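Local atomic coordinates of putative O-GlcNAcase nagJ (Clostridium perfringens, PDB entry 6PV5), a protein that probably hydrolyses terminal N-acetylhexosamine residues from glycans, as a family 84 glycoside hydrolase of an opportunistic pathogen. Residues A[227-232]-A[236-241]; A[565-570]-A[614-619]. All blocks are in the same frame, centred on the assembly; numbering follows the deposited sequence.

Contact 1: A[227-232]-A[236-241]; sequences DPYHRE and EPYPAS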
ATOM      1  N   ASP A 227     -10.995  18.006  -4.484  1.00 49.70           N
ATOM      2  CA  ASP A 227     -12.012  17.917  -5.525  1.00 48.06           C
ATOM      3  C   ASP A 227     -13.392  18.267  -4.951  1.00 49.27           C
ATOM      4  O   ASP A 227     -14.026  17.452  -4.282  1.00 48.54           O
ATOM      5  CB  ASP A 227     -12.008  16.573  -6.267  1.00 44.75           C
ATOM      6  CG  ASP A 227     -13.101  16.495  -7.330  1.00 46.90           C
ATOM      7  OD1 ASP A 227     -13.940  17.432  -7.370  1.00 46.03           O
ATOM      8  OD2 ASP A 227     -13.095  15.524  -8.128  1.00 43.46           O
ATOM      9  N   PRO A 228     -13.945  19.462  -5.262  1.00 51.64           N
ATOM     10  CA  PRO A 228     -15.161  19.935  -4.597  1.00 50.06           C
ATOM     11  C   PRO A 228     -16.428  19.108  -4.831  1.00 44.62           C
ATOM     12  O   PRO A 228     -17.344  19.186  -4.023  1.00 46.93           O
ATOM     13  CB  PRO A 228     -15.302  21.383  -5.105  1.00 50.09           C
ATOM     14  CG  PRO A 228     -14.629  21.359  -6.463  1.00 49.26           C
ATOM     15  CD  PRO A 228     -13.468  20.395  -6.302  1.00 50.10           C
ATOM     16  N   TYR A 229     -16.456  18.305  -5.904  1.00 42.35           N
ATOM     17  CA  TYR A 229     -17.616  17.517  -6.291  1.00 46.88           C
ATOM     18  C   TYR A 229     -17.704  16.242  -5.457  1.00 51.83           C
ATOM     19  O   TYR A 229     -18.652  15.460  -5.575  1.00 42.37           O
ATOM     20  CB  TYR A 229     -17.584  17.213  -7.794  1.00 50.65           C
ATOM     21  CG  TYR A 229     -17.739  18.466  -8.613  1.00 60.97           C
ATOM     22  CD1 TYR A 229     -16.628  19.161  -9.072  1.00 64.38           C
ATOM     23  CD2 TYR A 229     -18.993  19.013  -8.847  1.00 59.57           C
ATOM     24  CE1 TYR A 229     -16.760  20.345  -9.780  1.00 67.73           C
ATOM     25  CE2 TYR A 229     -19.142  20.196  -9.552  1.00 65.79           C
ATOM     26  CZ  TYR A 229     -18.022  20.864 -10.019  1.00 69.69           C
ATOM     27  OH  TYR A 229     -18.158  22.023 -10.726  1.00 80.91           O
ATOM     28  N   HIS A 230     -16.691  16.014  -4.622  1.00 50.15           N
ATOM     29  CA  HIS A 230     -16.799  14.905  -3.700  1.00 45.63           C
ATOM     30  C   HIS A 230     -17.337  15.435  -2.371  1.00 44.19           C
ATOM     31  O   HIS A 230     -17.790  14.642  -1.556  1.00 46.88           O
ATOM     32  CB  HIS A 230     -15.481  14.108  -3.644  1.00 47.98           C
ATOM     33  CG  HIS A 230     -14.786  14.277  -2.337  1.00 51.94           C
ATOM     34  ND1 HIS A 230     -14.295  15.503  -1.917  1.00 53.07           N
ATOM     35  CD2 HIS A 230     -14.586  13.413  -1.319  1.00 51.87           C
ATOM     36  CE1 HIS A 230     -13.793  15.378  -0.706  1.00 59.05           C
ATOM     37  NE2 HIS A 230     -13.960  14.106  -0.321  1.00 55.86           N
ATOM     38  N   ARG A 231     -17.319  16.769  -2.173  1.00 43.95           N
ATOM     39  CA  ARG A 231     -17.526  17.359  -0.854  1.00 45.49           C
ATOM     40  C   ARG A 231     -18.320  18.669  -0.884  1.00 49.17           C
ATOM     41  O   ARG A 231     -19.493  18.684  -0.518  1.00 51.52           O
ATOM     42  CB  ARG A 231     -16.198  17.583  -0.120  1.00 43.01           C
ATOM     43  CG  ARG A 231     -16.360  17.951   1.350  1.00 42.41           C
ATOM     44  CD  ARG A 231     -15.064  18.296   2.063  1.00 47.93           C
ATOM     45  NE  ARG A 231     -15.393  18.789   3.396  1.00 54.44           N
ATOM     46  CZ  ARG A 231     -15.451  20.073   3.751  1.00 60.40           C
ATOM     47  NH1 ARG A 231     -15.780  20.408   4.990  1.00 65.19           N
ATOM     48  NH2 ARG A 231     -15.180  21.020   2.872  1.00 56.35           N
ATOM     49  N   GLU A 232     -17.655  19.798  -1.180  1.00 53.58           N
ATOM     50  CA  GLU A 232     -18.318  21.095  -1.101  1.00 53.93           C
ATOM     51  C   GLU A 232     -19.517  21.110  -2.049  1.00 53.05           C
ATOM     52  O   GLU A 232     -20.591  21.593  -1.694  1.00 56.71           O
ATOM     53  CB  GLU A 232     -17.392  22.248  -1.489  1.00 58.36           C
ATOM     54  CG  GLU A 232     -16.626  22.848  -0.323  1.00 70.26           C
ATOM     55  CD  GLU A 232     -15.210  22.317  -0.145  1.00 72.86           C
ATOM     56  OE1 GLU A 232     -14.900  21.227  -0.690  1.00 61.54           O
ATOM     57  OE2 GLU A 232     -14.416  22.999   0.539  1.00 81.21           O
ATOM     58  N   GLU A 236     -23.726  18.379  -6.795  1.00 51.42           N
ATOM     59  CA  GLU A 236     -23.613  18.742  -8.199  1.00 50.28           C
ATOM     60  C   GLU A 236     -22.952  17.621  -8.995  1.00 53.35           C
ATOM     61  O   GLU A 236     -21.944  17.055  -8.581  1.00 56.43           O
ATOM     62  CB  GLU A 236     -22.876  20.071  -8.366  1.00 51.87           C
ATOM     63  CG  GLU A 236     -23.427  21.191  -7.499  1.00 53.68           C
ATOM     64  CD  GLU A 236     -22.768  22.553  -7.696  1.00 62.57           C
ATOM     65  OE1 GLU A 236     -22.109  22.760  -8.759  1.00 66.42           O
ATOM     66  OE2 GLU A 236     -22.902  23.411  -6.785  1.00 56.08           O
ATOM     67  N   PRO A 237     -23.502  17.257 -10.174  1.00 56.14           N
ATOM     68  CA  PRO A 237     -22.867  16.260 -11.040  1.00 60.39           C
ATOM     69  C   PRO A 237     -21.542  16.787 -11.591  1.00 58.44           C
ATOM     70  O   PRO A 237     -21.277  17.987 -11.511  1.00 56.25           O
ATOM     71  CB  PRO A 237     -23.902  16.070 -12.162  1.00 63.45           C
ATOM     72  CG  PRO A 237     -24.693  17.361 -12.172  1.00 59.31           C
ATOM     73  CD  PRO A 237     -24.771  17.764 -10.716  1.00 59.96           C
ATOM     74  N   TYR A 238     -20.709  15.889 -12.138  1.00 54.22           N
ATOM     75  CA  TYR A 238     -19.459  16.339 -12.736  1.00 59.76           C
ATOM     76  C   TYR A 238     -19.733  17.127 -14.015  1.00 62.64           C
ATOM     77  O   TYR A 238     -20.416  16.632 -14.915  1.00 59.45           O
ATOM     78  CB  TYR A 238     -18.472  15.194 -12.977  1.00 59.04           C
ATOM     79  CG  TYR A 238     -17.593  14.894 -11.787  1.00 63.39           C
ATOM     80  CD1 TYR A 238     -16.568  15.752 -11.402  1.00 56.02           C
ATOM     81  CD2 TYR A 238     -17.812  13.760 -11.019  1.00 62.42           C
ATOM     82  CE1 TYR A 238     -15.774  15.478 -10.297  1.00 56.84           C
ATOM     83  CE2 TYR A 238     -17.025  13.469  -9.919  1.00 58.56           C
ATOM     84  CZ  TYR A 238     -16.008  14.332  -9.552  1.00 55.62           C
ATOM     85  OH  TYR A 238     -15.263  14.023  -8.455  1.00 50.77           O
ATOM     86  N   PRO A 239     -19.202  18.370 -14.121  1.00 66.92           N
ATOM     87  CA  PRO A 239     -19.292  19.170 -15.347  1.00 69.01           C
ATOM     88  C   PRO A 239     -18.877  18.401 -16.598  1.00 68.93           C
ATOM     89  O   PRO A 239     -18.331  17.303 -16.511  1.00 67.34           O
ATOM     90  CB  PRO A 239     -18.275  20.295 -15.101  1.00 70.57           C
ATOM     91  CG  PRO A 239     -18.259  20.467 -13.596  1.00 72.75           C
ATOM     92  CD  PRO A 239     -18.496  19.079 -13.039  1.00 70.41           C
ATOM     93  N   ALA A 240     -19.139  18.999 -17.765  1.00 68.97           N
ATOM     94  CA  ALA A 240     -18.859  18.366 -19.041  1.00 68.26           C
ATOM     95  C   ALA A 240     -17.355  18.163 -19.208  1.00 67.35           C
ATOM     96  O   ALA A 240     -16.923  17.133 -19.724  1.00 67.92           O
ATOM     97  CB  ALA A 240     -19.426  19.203 -20.161  1.00 68.55           C
ATOM     98  N   SER A 241     -16.578  19.156 -18.756  1.00 64.74           N
ATOM     99  CA  SER A 241     -15.131  19.178 -18.917  1.00 69.81           C
ATOM    100  C   SER A 241     -14.455  17.998 -18.213  1.00 71.67           C
ATOM    101  O   SER A 241     -13.367  17.579 -18.605  1.00 64.38           O
ATOM    102  CB  SER A 241     -14.566  20.496 -18.453  1.00 68.63           C
ATOM    103  OG  SER A 241     -15.347  21.045 -17.400  1.00 71.69           O
TER
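The ring of Y229 carries P239 on one face, where CD stands 3.5 Å above the ring plane, offset toward the rim, a CH-pi contact made with the CZ end of the ring. At its edge, close to its plane, lies the backbone O of E236, 3.6 Å from Y229 CD2. The ring of Y238 receives CB of Y229 over a face, CB lying 4.0 Å from the Y238 ring centroid, while D227 OD2 sits at its edge. The two tyrosine rings meet obliquely, planes 43° apart. Both segments belong to the loop that follows the second strand, 219-222, of the (beta/alpha)8 barrel and leads into helix 243-255; the loop doubles back on itself here at the surface. D227 braces it with both carboxylate oxygens, a chi1 of 179° setting them on the Y229 side. D227 OD1 accepts from Y229 N at 3.0 Å in an Asx turn, and D227 OD2 accepts from Y238 OH at 2.7 Å. Both donors come from above the carboxylate plane. OD2 also hydrogen-bonds Y222 OH, so two tyrosines grip one oxygen. K287 NZ on helix 274-294 ties the segments from outside, bonding Y229 O and E236 O.

Contact 2: A[565-570]-A[614-619]; sequences GNAGLK and PFIRKV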
ATOM      1  N   GLY A 565      26.179  11.920   6.243  1.00 26.91           N
ATOM      2  CA  GLY A 565      27.316  11.012   6.145  1.00 29.14           C
ATOM      3  C   GLY A 565      28.621  11.685   6.586  1.00 31.66           C
ATOM      4  O   GLY A 565      29.347  11.186   7.458  1.00 28.51           O
ATOM      5  N   ASN A 566      28.878  12.857   5.994  1.00 31.75           N
ATOM      6  CA  ASN A 566      30.067  13.654   6.263  1.00 31.95           C
ATOM      7  C   ASN A 566      30.091  14.127   7.711  1.00 33.58           C
ATOM      8  O   ASN A 566      31.147  14.105   8.348  1.00 34.45           O
ATOM      9  CB  ASN A 566      30.177  14.817   5.275  1.00 32.90           C
ATOM     10  CG  ASN A 566      30.674  14.323   3.937  1.00 33.35           C
ATOM     11  OD1 ASN A 566      31.572  13.484   3.890  1.00 33.37           O
ATOM     12  ND2 ASN A 566      30.093  14.806   2.854  1.00 33.29           N
ATOM     13  N   ALA A 567      28.923  14.530   8.237  1.00 31.27           N
ATOM     14  CA  ALA A 567      28.870  15.000   9.611  1.00 27.97           C
ATOM     15  C   ALA A 567      29.176  13.836  10.550  1.00 29.43           C
ATOM     16  O   ALA A 567      29.837  14.016  11.581  1.00 31.31           O
ATOM     17  CB  ALA A 567      27.529  15.629   9.895  1.00 28.73           C
ATOM     18  N   GLY A 568      28.701  12.634  10.184  1.00 29.60           N
ATOM     19  CA  GLY A 568      28.936  11.457  11.006  1.00 29.14           C
ATOM     20  C   GLY A 568      30.422  11.079  11.013  1.00 28.29           C
ATOM     21  O   GLY A 568      30.980  10.791  12.062  1.00 29.11           O
ATOM     22  N   LEU A 569      31.054  11.094   9.835  1.00 28.83           N
ATOM     23  CA  LEU A 569      32.492  10.858   9.722  1.00 32.53           C
ATOM     24  C   LEU A 569      33.281  11.854  10.580  1.00 35.00           C
ATOM     25  O   LEU A 569      34.228  11.450  11.257  1.00 32.13           O
ATOM     26  CB  LEU A 569      32.926  10.914   8.255  1.00 28.75           C
ATOM     27  CG  LEU A 569      32.410   9.759   7.402  1.00 31.03           C
ATOM     28  CD1 LEU A 569      32.760   9.948   5.923  1.00 27.71           C
ATOM     29  CD2 LEU A 569      32.912   8.417   7.954  1.00 29.42           C
ATOM     30  N   LYS A 570      32.864  13.134  10.581  1.00 33.27           N
ATOM     31  CA  LYS A 570      33.533  14.159  11.374  1.00 33.42           C
ATOM     32  C   LYS A 570      33.329  13.913  12.871  1.00 34.58           C
ATOM     33  O   LYS A 570      34.257  14.101  13.654  1.00 31.09           O
ATOM     34  CB  LYS A 570      33.073  15.572  10.998  1.00 35.20           C
ATOM     35  CG  LYS A 570      33.817  16.714  11.685  1.00 35.99           C
ATOM     36  CD  LYS A 570      35.311  16.743  11.403  1.00 35.99           C
ATOM     37  CE  LYS A 570      35.634  16.765   9.925  1.00 38.59           C
ATOM     38  NZ  LYS A 570      37.093  16.631   9.711  1.00 49.71           N
ATOM     39  N   PRO A 614      20.656  13.189  16.375  1.00 26.57           N
ATOM     40  CA  PRO A 614      21.051  13.376  17.774  1.00 26.46           C
ATOM     41  C   PRO A 614      22.477  12.942  18.114  1.00 27.12           C
ATOM     42  O   PRO A 614      23.097  13.492  19.037  1.00 25.54           O
ATOM     43  CB  PRO A 614      20.041  12.559  18.602  1.00 27.64           C
ATOM     44  CG  PRO A 614      19.337  11.651  17.564  1.00 28.23           C
ATOM     45  CD  PRO A 614      19.424  12.389  16.247  1.00 25.25           C
ATOM     46  N   PHE A 615      22.969  11.924  17.400  1.00 25.22           N
ATOM     47  CA  PHE A 615      24.333  11.470  17.599  1.00 26.50           C
ATOM     48  C   PHE A 615      25.311  12.613  17.284  1.00 27.43           C
ATOM     49  O   PHE A 615      26.131  12.985  18.114  1.00 27.81           O
ATOM     50  CB  PHE A 615      24.670  10.244  16.745  1.00 25.36           C
ATOM     51  CG  PHE A 615      26.136   9.869  16.810  1.00 25.83           C
ATOM     52  CD1 PHE A 615      26.687   9.368  17.985  1.00 25.02           C
ATOM     53  CD2 PHE A 615      26.976  10.059  15.718  1.00 24.41           C
ATOM     54  CE1 PHE A 615      28.034   9.021  18.053  1.00 24.09           C
ATOM     55  CE2 PHE A 615      28.326   9.718  15.791  1.00 26.01           C
ATOM     56  CZ  PHE A 615      28.851   9.220  16.965  1.00 24.12           C
ATOM     57  N   ILE A 616      25.216  13.179  16.089  1.00 26.72           N
ATOM     58  CA  ILE A 616      26.095  14.268  15.711  1.00 30.28           C
ATOM     59  C   ILE A 616      25.944  15.448  16.672  1.00 35.48           C
ATOM     60  O   ILE A 616      26.942  16.042  17.055  1.00 35.30           O
ATOM     61  CB  ILE A 616      25.849  14.657  14.249  1.00 34.60           C
ATOM     62  CG1 ILE A 616      26.208  13.478  13.345  1.00 31.08           C
ATOM     63  CG2 ILE A 616      26.648  15.912  13.893  1.00 39.11           C
ATOM     64  CD1 ILE A 616      25.397  13.458  12.058  1.00 35.86           C
ATOM     65  N   ARG A 617      24.715  15.759  17.103  1.00 32.53           N
ATOM     66  CA  ARG A 617      24.530  16.881  18.006  1.00 33.54           C
ATOM     67  C   ARG A 617      25.090  16.576  19.393  1.00 33.13           C
ATOM     68  O   ARG A 617      25.525  17.495  20.068  1.00 31.72           O
ATOM     69  CB  ARG A 617      23.065  17.326  18.110  1.00 34.40           C
ATOM     70  CG  ARG A 617      22.550  18.009  16.850  1.00 37.08           C
ATOM     71  CD  ARG A 617      21.075  18.376  16.911  1.00 39.14           C
ATOM     72  NE  ARG A 617      20.558  18.318  15.551  1.00 38.41           N
ATOM     73  CZ  ARG A 617      20.673  19.297  14.657  1.00 38.83           C
ATOM     74  NH1 ARG A 617      21.241  20.440  15.000  1.00 36.27           N
ATOM     75  NH2 ARG A 617      20.180  19.144  13.438  1.00 36.89           N
ATOM     76  N   LYS A 618      25.041  15.316  19.839  1.00 32.31           N
ATOM     77  CA  LYS A 618      25.570  14.977  21.151  1.00 32.23           C
ATOM     78  C   LYS A 618      27.091  15.123  21.162  1.00 32.08           C
ATOM     79  O   LYS A 618      27.661  15.557  22.148  1.00 31.23           O
ATOM     80  CB  LYS A 618      25.223  13.544  21.559  1.00 33.81           C
ATOM     81  CG  LYS A 618      25.458  13.212  23.028  1.00 35.95           C
ATOM     82  CD  LYS A 618      24.806  11.919  23.477  1.00 36.55           C
ATOM     83  CE  LYS A 618      25.473  11.361  24.717  1.00 45.51           C
ATOM     84  NZ  LYS A 618      24.775  10.167  25.263  1.00 49.66           N
ATOM     85  N   VAL A 619      27.744  14.746  20.063  1.00 32.34           N
ATOM     86  CA  VAL A 619      29.192  14.841  19.949  1.00 36.69           C
ATOM     87  C   VAL A 619      29.636  16.301  20.116  1.00 40.46           C
ATOM     88  O   VAL A 619      30.630  16.566  20.773  1.00 39.52           O
ATOM     89  CB  VAL A 619      29.683  14.220  18.629  1.00 33.51           C
ATOM     90  CG1 VAL A 619      31.118  14.608  18.302  1.00 36.20           C
ATOM     91  CG2 VAL A 619      29.496  12.707  18.623  1.00 31.66           C
TER
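I616 pushes its CD1 methyl against A567 and G568, where 565-570 and 614-619 come closest: A567 CB lies 3.7 Å from I616 CD1, and the backbone N of G568 is 3.9 Å from the same methyl. The branch gets there because CG1 sits anti to the carbonyl carbon (chi1 -63°) and chi2 carries CD1 on toward the other helix. The second branch adds less, I616 CG2 coming to 4.1 Å from A567 CB. Within 565-570, I616 faces the methyl of A567 and the bare backbone of G568, which lets the backbones approach until the CA atoms of G568 and I616 are 6.2 Å apart; S571, just beyond, touches I616 too. This is helix-on-helix packing in the all-helical region that follows the catalytic barrel, a match to the hyaluronidase post-catalytic domain family: the last helix of this construct, 612-619, lies against the long helix 548-579. L600 of helix 583-601 touches A567 and L597 touches I616, so a third helix shares the buried side. Away from this apolar patch the grip between the segments slackens. F615 CE2 comes no nearer than 4.7 Å, to G568 O, and the ring packs instead on S571 and on I507 of helix 501-515, with V619 CG2 over one of its faces. V619, one turn after I616, touches S571 and I574 further along helix 548-579. On the outer side, K618 is exposed and makes a cation-pi contact with W511, whereas R617 turns to salt bridges with D613 and D601.

Contact 1 and contact 2 sit in different parts of the chain and do not touch: their centres are 51 Å apart and their nearest atoms about 36 Å. They also follow one another in sequence, the loop of 227-232 and 236-241 closing long before helix 548-579 begins. Contact 1 shapes a surface loop of the barrel through aromatic and carboxylate groups; contact 2 joins helices of the helical region after the barrel through an isoleucine set against an alanine and a glycine in a buried spot. D305, the predicted proton donor, follows barrel strand 298-302, so contact 1 shares its domain, but neither contact lies at that site.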